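Local coordinates for nucleoporin NUP82 (PDB 3PBP), which is a structural component of the nuclear pore complex, whose N-terminal beta-propeller domain binds the nucleoporin NUP116, at residues N288-G292 against E293-Y297; V384-M387 against S388-S391; P367-G371 against K372-I376. The protein carries 1 engineered substitution. All coordinates share one frame; numbering follows the deposited sequence.

Contact 1: residues N288-G292 against E293-Y297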
loop_
_atom_site.group_PDB
_atom_site.type_symbol
_atom_site.label_atom_id
_atom_site.label_comp_id
_atom_site.label_asym_id
_atom_site.label_seq_id
_atom_site.Cartn_x
_atom_site.Cartn_y
_atom_site.Cartn_z
ATOM N N ASN A 288 1.050 -11.712 13.703
ATOM C CA ASN A 288 1.090 -12.700 14.767
ATOM C C ASN A 288 -0.278 -13.214 15.213
ATOM O O ASN A 288 -1.161 -12.433 15.563
ATOM C CB ASN A 288 1.800 -12.077 15.961
ATOM C CG ASN A 288 2.263 -13.098 16.966
ATOM O OD1 ASN A 288 1.822 -14.242 16.960
ATOM N ND2 ASN A 288 3.151 -12.683 17.848
ATOM N N PRO A 289 -0.475 -14.543 15.220
ATOM C CA PRO A 289 0.465 -15.605 14.847
ATOM C C PRO A 289 0.263 -16.044 13.396
ATOM O O PRO A 289 -0.831 -16.452 13.020
ATOM C CB PRO A 289 0.114 -16.708 15.830
ATOM C CG PRO A 289 -1.394 -16.592 15.900
ATOM C CD PRO A 289 -1.611 -15.095 15.993
ATOM N N PHE A 290 1.315 -15.979 12.588
ATOM C CA PHE A 290 1.211 -16.372 11.188
ATOM C C PHE A 290 1.048 -17.876 10.978
ATOM O O PHE A 290 1.861 -18.667 11.456
ATOM C CB PHE A 290 2.432 -15.904 10.410
ATOM C CG PHE A 290 2.277 -16.058 8.934
ATOM C CD1 PHE A 290 1.314 -15.317 8.247
ATOM C CD2 PHE A 290 3.046 -16.972 8.231
ATOM C CE1 PHE A 290 1.113 -15.489 6.875
ATOM C CE2 PHE A 290 2.855 -17.151 6.859
ATOM C CZ PHE A 290 1.882 -16.405 6.179
ATOM N N PRO A 291 -0.001 -18.288 10.238
ATOM C CA PRO A 291 -0.315 -19.694 9.933
ATOM C C PRO A 291 0.819 -20.369 9.176
ATOM O O PRO A 291 1.232 -19.890 8.117
ATOM C CB PRO A 291 -1.573 -19.593 9.067
ATOM C CG PRO A 291 -2.196 -18.304 9.504
ATOM C CD PRO A 291 -1.000 -17.396 9.625
ATOM N N GLY A 292 1.308 -21.484 9.704
ATOM C CA GLY A 292 2.397 -22.185 9.051
ATOM C C GLY A 292 2.168 -22.601 7.604
ATOM O O GLY A 292 3.070 -22.477 6.783
ATOM N N GLU A 293 0.972 -23.086 7.287
ATOM C CA GLU A 293 0.679 -23.540 5.931
ATOM C C GLU A 293 1.003 -22.493 4.892
ATOM O O GLU A 293 1.634 -22.776 3.874
ATOM C CB GLU A 293 -0.801 -23.890 5.754
ATOM C CG GLU A 293 -1.401 -24.854 6.756
ATOM C CD GLU A 293 -2.757 -25.390 6.284
ATOM O OE1 GLU A 293 -3.647 -24.575 5.945
ATOM O OE2 GLU A 293 -2.935 -26.629 6.247
ATOM N N LEU A 294 0.544 -21.277 5.164
ATOM C CA LEU A 294 0.700 -20.147 4.254
ATOM C C LEU A 294 2.114 -19.796 3.796
ATOM O O LEU A 294 2.285 -19.043 2.835
ATOM C CB LEU A 294 0.003 -18.920 4.857
ATOM C CG LEU A 294 -1.496 -19.180 5.078
ATOM C CD1 LEU A 294 -2.102 -18.088 5.945
ATOM C CD2 LEU A 294 -2.209 -19.276 3.737
ATOM N N TYR A 295 3.128 -20.333 4.466
ATOM C CA TYR A 295 4.495 -20.048 4.051
ATOM C C TYR A 295 4.721 -20.654 2.665
ATOM O O TYR A 295 5.641 -20.257 1.947
ATOM C CB TYR A 295 5.495 -20.625 5.055
ATOM C CG TYR A 295 5.806 -19.704 6.214
ATOM C CD1 TYR A 295 6.435 -18.478 6.004
ATOM C CD2 TYR A 295 5.472 -20.056 7.527
ATOM C CE1 TYR A 295 6.724 -17.622 7.068
ATOM C CE2 TYR A 295 5.759 -19.204 8.593
ATOM C CZ TYR A 295 6.382 -17.991 8.355
ATOM O OH TYR A 295 6.657 -17.144 9.401
ATOM N N ASP A 296 3.864 -21.603 2.293
ATOM C CA ASP A 296 3.966 -22.269 0.998
ATOM C C ASP A 296 3.123 -21.594 -0.071
ATOM O O ASP A 296 3.051 -22.079 -1.194
ATOM C CB ASP A 296 3.542 -23.742 1.105
ATOM C CG ASP A 296 4.489 -24.567 1.963
ATOM O OD1 ASP A 296 5.711 -24.572 1.670
ATOM O OD2 ASP A 296 4.005 -25.210 2.925
ATOM N N TYR A 297 2.477 -20.486 0.270
ATOM C CA TYR A 297 1.649 -19.782 -0.699
ATOM C C TYR A 297 1.987 -18.300 -0.796
ATOM O O TYR A 297 2.915 -17.809 -0.136
ATOM C CB TYR A 297 0.172 -19.961 -0.364
ATOM C CG TYR A 297 -0.254 -21.415 -0.359
ATOM C CD1 TYR A 297 -0.112 -22.204 0.786
ATOM C CD2 TYR A 297 -0.757 -22.019 -1.520
ATOM C CE1 TYR A 297 -0.459 -23.555 0.776
ATOM C CE2 TYR A 297 -1.103 -23.368 -1.539
ATOM C CZ TYR A 297 -0.951 -24.130 -0.390
ATOM O OH TYR A 297 -1.282 -25.469 -0.407
#
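The Phe290 and Tyr295 rings meet as a T-shaped (edge-to-face) pair, with centroids 4.8 Å apart and planes at 74°. Phe290 CE2 stands over the middle of one Tyr295 face, and Phe290 CD2 reaches to 3.5 Å from Tyr295 CZ. Seen from the other ring, Tyr295 CG lies at the Phe290 edge, in its plane. At the edge of the tyrosine ring, near its plane, lies Gly292 O, 3.5 Å from Tyr295 CD2. Phe290 CG is turned anti to the backbone N (chi1 -170°), which carries the ring forward over the short 3-10 turn 293-296. There its far end also meets aliphatic carbon, Phe290 CZ lying 3.4 Å from Leu294 CB. Leu294 in turn sends CD1 against the Pro291 ring, 3.5 Å from Pro291 CB, so Leu294 packs against both Phe290 and Pro291. The backbone joins the turn to this loop by a bond from Tyr295 N to Gly292 O (3.2 Å) and a weak one from Leu294 N to Pro291 O. On the chain of NUP116, His109 makes a further edge-to-face contact with Tyr295, and the backbone N of Lys98 hydrogen-bonds to Tyr295 OH. The Glu293 carboxylate takes no part in the ring cluster and forms salt bridges with Arg353 and Lys355 of strand 347-355. The chemistry is thus divided: an apolar aromatic and aliphatic cluster probably helps to fix the tilt of the tyrosine ring, whose hydroxyl bonds to the partner nucleoporin.

Contact 2: residues V384-M387 against S388-S391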
loop_
_atom_site.group_PDB
_atom_site.type_symbol
_atom_site.label_atom_id
_atom_site.label_comp_id
_atom_site.label_asym_id
_atom_site.label_seq_id
_atom_site.Cartn_x
_atom_site.Cartn_y
_atom_site.Cartn_z
ATOM N N VAL A 384 -18.438 -13.017 3.292
ATOM C CA VAL A 384 -17.952 -13.364 4.608
ATOM C C VAL A 384 -18.556 -12.319 5.539
ATOM O O VAL A 384 -18.398 -11.122 5.320
ATOM C CB VAL A 384 -16.424 -13.292 4.653
ATOM C CG1 VAL A 384 -15.924 -13.715 6.011
ATOM C CG2 VAL A 384 -15.847 -14.174 3.579
ATOM N N ASN A 385 -19.272 -12.767 6.561
ATOM C CA ASN A 385 -19.892 -11.844 7.496
ATOM C C ASN A 385 -19.332 -12.059 8.888
ATOM O O ASN A 385 -19.671 -13.038 9.545
ATOM C CB ASN A 385 -21.404 -12.059 7.512
ATOM C CG ASN A 385 -22.122 -11.085 8.422
ATOM O OD1 ASN A 385 -21.863 -11.028 9.628
ATOM N ND2 ASN A 385 -23.036 -10.309 7.849
ATOM N N PHE A 386 -18.481 -11.149 9.350
ATOM C CA PHE A 386 -17.913 -11.313 10.675
ATOM C C PHE A 386 -18.410 -10.363 11.749
ATOM O O PHE A 386 -17.684 -10.043 12.691
ATOM C CB PHE A 386 -16.385 -11.299 10.619
ATOM C CG PHE A 386 -15.807 -10.432 9.540
ATOM C CD1 PHE A 386 -15.571 -9.090 9.759
ATOM C CD2 PHE A 386 -15.448 -10.981 8.318
ATOM C CE1 PHE A 386 -14.980 -8.305 8.780
ATOM C CE2 PHE A 386 -14.860 -10.202 7.333
ATOM C CZ PHE A 386 -14.624 -8.860 7.568
HETATM N N MSE A 387 -19.661 -9.933 11.620
HETATM C CA MSE A 387 -20.261 -9.042 12.607
HETATM C C MSE A 387 -20.691 -9.826 13.844
HETATM O O MSE A 387 -21.094 -9.242 14.852
HETATM C CB MSE A 387 -21.465 -8.306 12.011
HETATM C CG MSE A 387 -21.084 -7.087 11.188
HETATM SE SE MSE A 387 -20.045 -5.773 12.216
HETATM C CE MSE A 387 -21.502 -4.749 12.996
ATOM N N SER A 388 -20.605 -11.153 13.745
ATOM C CA SER A 388 -20.958 -12.059 14.837
ATOM C C SER A 388 -20.057 -11.694 15.999
ATOM O O SER A 388 -20.519 -11.491 17.122
ATOM C CB SER A 388 -20.692 -13.515 14.435
ATOM O OG SER A 388 -21.013 -13.743 13.067
ATOM N N TRP A 389 -18.762 -11.597 15.709
ATOM C CA TRP A 389 -17.768 -11.259 16.718
ATOM C C TRP A 389 -17.285 -9.820 16.657
ATOM O O TRP A 389 -16.985 -9.219 17.688
ATOM C CB TRP A 389 -16.561 -12.195 16.612
ATOM C CG TRP A 389 -16.005 -12.361 15.230
ATOM C CD1 TRP A 389 -16.329 -13.331 14.331
ATOM C CD2 TRP A 389 -14.968 -11.577 14.617
ATOM N NE1 TRP A 389 -15.555 -13.212 13.199
ATOM C CE2 TRP A 389 -14.711 -12.142 13.348
ATOM C CE3 TRP A 389 -14.228 -10.452 15.018
ATOM C CZ2 TRP A 389 -13.744 -11.621 12.478
ATOM C CZ3 TRP A 389 -13.269 -9.938 14.151
ATOM C CH2 TRP A 389 -13.038 -10.523 12.898
ATOM N N ALA A 390 -17.214 -9.267 15.452
ATOM C CA ALA A 390 -16.736 -7.899 15.270
ATOM C C ALA A 390 -17.509 -6.864 16.070
ATOM O O ALA A 390 -16.922 -5.922 16.593
ATOM C CB ALA A 390 -16.762 -7.534 13.805
ATOM N N SER A 391 -18.824 -7.038 16.164
ATOM C CA SER A 391 -19.666 -6.103 16.897
ATOM C C SER A 391 -19.306 -6.071 18.375
ATOM O O SER A 391 -19.348 -5.022 19.012
ATOM C CB SER A 391 -21.138 -6.471 16.720
ATOM O OG SER A 391 -21.372 -7.812 17.099
#
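Met387 O accepts twice from Ser391, one turn further along the helix: from OG at 2.7 Å and, more weakly, from the backbone N at 3.4 Å. The hydroxyl lies nearly in line with the carbonyl (C=O...OG angle 167°). It gets there because Ser391 OG sits between its own backbone N and carbonyl carbon (chi1 55°), folded back toward the preceding turn. Alongside, the selenomethionine chain of Met387 bends at chi2 and chi3 and lies along the first turn, with Met387 SE 4.1 Å from Ala390 CB and Met387 CE equally near Ser391 CB. Here strand 380-385, a member of a four-stranded antiparallel propeller blade, turns directly into helix 387-399, with Phe386 at the N-cap position. Asn385 shapes the turn: its OD1 accepts from Met387 N (3.2 Å) in an Asx turn, the donor standing above the amide plane. The regular helical bonding starts with Ala390 N to Phe386 O, although the exact place of that oxygen is less sure. At the N-cap residue, Phe386 and Trp389 lie with planes only 25° apart but slid apart, so the rings barely overlap. The indole instead takes the root of the phenylalanine side chain, Phe386 CB lying against Trp389 CZ2 and CE2. Leu326 of strand 323-329 packs against both aromatics, Phe410 meets the indole at a steep angle, and Ser412 OG receives a weak bond from Trp389 NE1. An alanine replacing Trp389 is likely to open a gap beside Phe386 CB and leave Phe410 without the indole it meets. The Ser388 side chain touches Lys413 of strand 413-419.

Contact 3: residues P367-G371 against K372-I376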
loop_
_atom_site.group_PDB
_atom_site.type_symbol
_atom_site.label_atom_id
_atom_site.label_comp_id
_atom_site.label_asym_id
_atom_site.label_seq_id
_atom_site.Cartn_x
_atom_site.Cartn_y
_atom_site.Cartn_z
ATOM N N PRO A 367 -19.207 0.227 1.444
ATOM C CA PRO A 367 -19.227 1.158 2.581
ATOM C C PRO A 367 -20.487 1.065 3.434
ATOM O O PRO A 367 -20.436 1.196 4.653
ATOM C CB PRO A 367 -19.092 2.517 1.904
ATOM C CG PRO A 367 -18.163 2.208 0.765
ATOM C CD PRO A 367 -18.725 0.901 0.222
ATOM N N GLU A 368 -21.617 0.831 2.783
ATOM C CA GLU A 368 -22.893 0.733 3.479
ATOM C C GLU A 368 -23.072 -0.473 4.415
ATOM O O GLU A 368 -24.026 -0.507 5.199
ATOM C CB GLU A 368 -24.040 0.731 2.468
ATOM C CG GLU A 368 -24.194 1.997 1.629
ATOM C CD GLU A 368 -23.069 2.192 0.632
ATOM O OE1 GLU A 368 -22.607 1.192 0.049
ATOM O OE2 GLU A 368 -22.658 3.353 0.416
ATOM N N GLN A 369 -22.176 -1.459 4.344
ATOM C CA GLN A 369 -22.311 -2.640 5.196
ATOM C C GLN A 369 -21.079 -2.959 6.018
ATOM O O GLN A 369 -20.083 -3.422 5.475
ATOM C CB GLN A 369 -22.652 -3.859 4.351
ATOM C CG GLN A 369 -23.856 -3.674 3.454
ATOM C CD GLN A 369 -24.627 -4.963 3.274
ATOM O OE1 GLN A 369 -25.658 -5.181 3.924
ATOM N NE2 GLN A 369 -24.120 -5.842 2.402
ATOM N N LEU A 370 -21.158 -2.731 7.325
ATOM C CA LEU A 370 -20.040 -2.995 8.221
ATOM C C LEU A 370 -19.759 -4.483 8.354
ATOM O O LEU A 370 -20.633 -5.313 8.125
ATOM C CB LEU A 370 -20.329 -2.436 9.614
ATOM C CG LEU A 370 -20.612 -0.942 9.775
ATOM C CD1 LEU A 370 -20.580 -0.620 11.246
ATOM C CD2 LEU A 370 -19.568 -0.099 9.049
ATOM N N GLY A 371 -18.529 -4.809 8.729
ATOM C CA GLY A 371 -18.135 -6.195 8.926
ATOM C C GLY A 371 -18.504 -7.232 7.886
ATOM O O GLY A 371 -18.587 -8.416 8.215
ATOM N N LYS A 372 -18.729 -6.810 6.647
ATOM C CA LYS A 372 -19.072 -7.745 5.581
ATOM C C LYS A 372 -18.113 -7.568 4.421
ATOM O O LYS A 372 -17.785 -6.450 4.030
ATOM C CB LYS A 372 -20.500 -7.528 5.085
ATOM C CG LYS A 372 -21.583 -7.810 6.116
ATOM C CD LYS A 372 -22.970 -7.627 5.509
ATOM C CE LYS A 372 -24.068 -7.734 6.556
ATOM N NZ LYS A 372 -25.403 -7.543 5.917
ATOM N N LEU A 373 -17.677 -8.680 3.855
ATOM C CA LEU A 373 -16.738 -8.647 2.757
ATOM C C LEU A 373 -17.197 -9.577 1.645
ATOM O O LEU A 373 -17.629 -10.695 1.903
ATOM C CB LEU A 373 -15.368 -9.078 3.275
ATOM C CG LEU A 373 -14.304 -9.467 2.261
ATOM C CD1 LEU A 373 -13.811 -8.240 1.550
ATOM C CD2 LEU A 373 -13.166 -10.164 2.970
ATOM N N TYR A 374 -17.118 -9.114 0.404
ATOM C CA TYR A 374 -17.495 -9.944 -0.728
ATOM C C TYR A 374 -16.225 -10.542 -1.328
ATOM O O TYR A 374 -15.241 -9.833 -1.568
ATOM C CB TYR A 374 -18.246 -9.116 -1.778
ATOM C CG TYR A 374 -19.669 -8.788 -1.373
ATOM C CD1 TYR A 374 -20.615 -9.798 -1.204
ATOM C CD2 TYR A 374 -20.055 -7.477 -1.099
ATOM C CE1 TYR A 374 -21.905 -9.514 -0.763
ATOM C CE2 TYR A 374 -21.344 -7.179 -0.654
ATOM C CZ TYR A 374 -22.263 -8.202 -0.485
ATOM O OH TYR A 374 -23.526 -7.917 -0.003
ATOM N N VAL A 375 -16.235 -11.853 -1.537
ATOM C CA VAL A 375 -15.079 -12.522 -2.112
ATOM C C VAL A 375 -15.477 -13.131 -3.430
ATOM O O VAL A 375 -16.325 -14.007 -3.485
ATOM C CB VAL A 375 -14.561 -13.651 -1.225
ATOM C CG1 VAL A 375 -13.283 -14.219 -1.832
ATOM C CG2 VAL A 375 -14.321 -13.150 0.188
ATOM N N ILE A 376 -14.867 -12.661 -4.501
ATOM C CA ILE A 376 -15.177 -13.190 -5.811
ATOM C C ILE A 376 -14.221 -14.315 -6.166
ATOM O O ILE A 376 -13.050 -14.081 -6.477
ATOM C CB ILE A 376 -15.103 -12.088 -6.881
ATOM C CG1 ILE A 376 -16.234 -11.085 -6.645
ATOM C CG2 ILE A 376 -15.180 -12.698 -8.278
ATOM C CD1 ILE A 376 -16.334 -10.006 -7.690
#
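Gln369 and Lys372 hold the close part of this contact, their side chains meeting across the bend between them. Lys372 runs fully extended beyond CG, and its NZ gives a hydrogen bond to Gln369 OE1 at 3.1 Å. The ammonium approaches from above the amide, 56° out of the carbonyl plane. The lysine methylenes lie along the glutamine amide, Lys372 CD being 3.8 Å from Gln369 NE2. Gln369, with CG beside its backbone N and a bend at chi2, lays its amide between the lysine and Tyr374. Gln369 NE2 comes within 3.2 Å of Tyr374 OH, the amide and ring planes being 26° apart. Gln383 of strand 380-385 touches all three side chains, so this buried polar group is packed against the adjoining strand.

Leu370 marks the looser side: its CB is directed away from strand 372-376, its side chain comes no nearer to that strand than 5.5 Å, and the residue is partly exposed. Gly371 makes the last bend with positive phi (46°), a conformation that favours glycine, and delivers the chain into the strand. The loop links antiparallel neighbours 362-364 and 372-376, as in the up-and-down meander of a beta-propeller blade.

From the N terminus, contact 1 comes first, in the loop leading from strand 286-288 to 299-306, beside the outermost strand 286-288 of the five-stranded mixed sheet; this loop touches NUP116. Contact 3 follows, closing the connection from strand 362-364 into 372-376. Contact 2 comes last, where the next strand, 380-385, passes into helix 387-399. The three are in series and none nests in or crosses another. Contacts 2 and 3 adjoin, with centres about 10 Å apart: their strands pair in one blade, Val384 N lying 2.8 Å from Leu373 O and Phe386 N 3.0 Å from Gly371 O, both probable hydrogen bonds. Contact 1 stands apart, its nearest atoms about 12 Å from contact 2.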